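Local structure of TetR family transcriptional regulator (Chloroflexus aurantiacus, 3NRG) at residues 33-36 with 37-40. The protein probably binds cis-regulatory DNA and controls transcription, as a TetR-family regulator with an N-terminal helix-turn-helix and an all-helical C-terminal part. Residues are numbered along the deposited sequence; the frame is centred on the assembly and turned at random.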
ATOM      1  N   SER A  33      17.903  -9.683   1.648  1.00 52.25           N
ATOM      2  CA  SER A  33      18.877  -9.143   0.687  1.00 51.69           C
ATOM      3  C   SER A  33      19.236  -7.654   0.974  1.00 52.06           C
ATOM      4  O   SER A  33      20.067  -7.076   0.262  1.00 52.65           O
ATOM      5  CB  SER A  33      18.356  -9.305  -0.740  1.00 55.50           C
ATOM      6  OG  SER A  33      19.322  -8.905  -1.699  1.00 66.97           O
ATOM      7  N   VAL A  34      18.628  -7.054   2.028  1.00 44.37           N
ATOM      8  CA  VAL A  34      18.892  -5.663   2.421  1.00 42.35           C
ATOM      9  C   VAL A  34      20.313  -5.530   2.993  1.00 45.64           C
ATOM     10  O   VAL A  34      20.694  -6.293   3.889  1.00 45.65           O
ATOM     11  CB  VAL A  34      17.805  -5.124   3.400  1.00 44.99           C
ATOM     12  CG1 VAL A  34      18.226  -3.797   4.035  1.00 44.38           C
ATOM     13  CG2 VAL A  34      16.453  -4.981   2.694  1.00 43.54           C
ATOM     14  N   SER A  35      21.105  -4.579   2.444  1.00 40.73           N
ATOM     15  CA  SER A  35      22.490  -4.345   2.859  1.00 40.35           C
ATOM     16  C   SER A  35      22.629  -3.063   3.680  1.00 41.82           C
ATOM     17  O   SER A  35      22.343  -1.972   3.180  1.00 40.33           O
ATOM     18  CB  SER A  35      23.413  -4.301   1.643  1.00 44.14           C
ATOM     19  OG  SER A  35      24.744  -3.968   2.005  1.00 55.42           O
ATOM     20  N   ILE A  36      23.084  -3.198   4.941  1.00 38.51           N
ATOM     21  CA  ILE A  36      23.309  -2.069   5.859  1.00 37.66           C
ATOM     22  C   ILE A  36      24.453  -1.166   5.349  1.00 41.20           C
ATOM     23  O   ILE A  36      24.356   0.058   5.441  1.00 40.52           O
ATOM     24  CB  ILE A  36      23.568  -2.587   7.314  1.00 41.21           C
ATOM     25  CG1 ILE A  36      22.374  -3.454   7.848  1.00 40.56           C
ATOM     26  CG2 ILE A  36      23.922  -1.444   8.280  1.00 41.61           C
ATOM     27  CD1 ILE A  36      20.999  -2.755   7.913  1.00 43.13           C
ATOM     28  N   ASN A  37      25.514  -1.773   4.782  1.00 38.50           N
ATOM     29  CA  ASN A  37      26.652  -1.029   4.229  1.00 38.89           C
ATOM     30  C   ASN A  37      26.264  -0.230   2.984  1.00 41.70           C
ATOM     31  O   ASN A  37      26.799   0.861   2.770  1.00 41.32           O
ATOM     32  CB  ASN A  37      27.826  -1.961   3.933  1.00 40.23           C
ATOM     33  CG  ASN A  37      28.523  -2.479   5.171  1.00 60.55           C
ATOM     34  OD1 ASN A  37      28.574  -1.819   6.223  1.00 57.35           O
ATOM     35  ND2 ASN A  37      29.145  -3.633   5.048  1.00 52.45           N
ATOM     36  N   ARG A  38      25.310  -0.758   2.173  1.00 37.10           N
ATOM     37  CA  ARG A  38      24.801  -0.052   0.991  1.00 35.84           C
ATOM     38  C   ARG A  38      23.994   1.186   1.438  1.00 38.05           C
ATOM     39  O   ARG A  38      24.078   2.237   0.801  1.00 38.03           O
ATOM     40  CB  ARG A  38      23.950  -0.998   0.106  1.00 34.55           C
ATOM     41  CG  ARG A  38      23.434  -0.356  -1.189  1.00 42.01           C
ATOM     42  CD  ARG A  38      23.115  -1.374  -2.280  1.00 52.11           C
ATOM     43  NE  ARG A  38      22.086  -2.339  -1.877  1.00 59.34           N
ATOM     44  CZ  ARG A  38      22.288  -3.653  -1.811  1.00 76.95           C
ATOM     45  NH1 ARG A  38      23.469  -4.167  -2.136  1.00 71.79           N
ATOM     46  NH2 ARG A  38      21.307  -4.464  -1.437  1.00 57.39           N
ATOM     47  N   ILE A  39      23.283   1.074   2.586  1.00 32.79           N
ATOM     48  CA  ILE A  39      22.526   2.179   3.170  1.00 31.21           C
ATOM     49  C   ILE A  39      23.466   3.312   3.578  1.00 37.56           C
ATOM     50  O   ILE A  39      23.277   4.440   3.133  1.00 36.64           O
ATOM     51  CB  ILE A  39      21.638   1.692   4.353  1.00 33.04           C
ATOM     52  CG1 ILE A  39      20.470   0.810   3.839  1.00 31.59           C
ATOM     53  CG2 ILE A  39      21.114   2.886   5.192  1.00 33.10           C
ATOM     54  CD1 ILE A  39      19.780  -0.035   4.917  1.00 33.35           C
ATOM     55  N   THR A  40      24.517   2.994   4.379  1.00 36.98           N
ATOM     56  CA  THR A  40      25.486   3.991   4.855  1.00 37.87           C
ATOM     57  C   THR A  40      26.275   4.636   3.716  1.00 44.06           C
ATOM     58  O   THR A  40      26.566   5.832   3.777  1.00 44.74           O
ATOM     59  CB  THR A  40      26.385   3.412   5.960  1.00 46.75           C
ATOM     60  OG1 THR A  40      27.089   2.280   5.457  1.00 48.80           O
ATOM     61  CG2 THR A  40      25.603   3.032   7.217  1.00 42.97           C
TER
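Ser35 turns OG away from its own backbone N (chi1 175°), and Arg38 likewise sends CG opposite its N before bending back at chi3 (60°); the first rotation sets up a serine N-cap, the others fold the guanidinium back over the capping residue. The cap opens helix 36-43, the first helix of the predicted helix-turn-helix of this TetR-type DNA-binding domain. Helix capping in general gives a side-chain acceptor to an amide of the first turn; here Arg38 N donates to Ser35 OG at 3.3 Å, with an N-H...O angle of 152°. Regular i to i+4 bonding follows at once, from Ile39 N to Ser35 O (3.2 Å) and from Thr40 N to Ile36 O (3.1 Å). The returning arginine lays one guanidinium face over Ser35 CB, which sits 3.6 Å above the plane and nearer its rim. At the guanidinium edge NH2 makes a weak bond to Ser33 O, whereas its stronger partner is Glu25 of helix 12-28, in a salt bridge. Since the same carboxylate oxygen accepts from Ser35 N, Glu25 ties the cap residue and the arginine to the preceding helix. On the buried side Ile39 CD1 meets both Val34 CG1 and Ile36 CD1, each at 4.2 Å, while Leu22 also touches Ile39. One turn into the helix, Thr40 OG1 donates to Asn37 O at 3.1 Å, approaching from above the carbonyl plane.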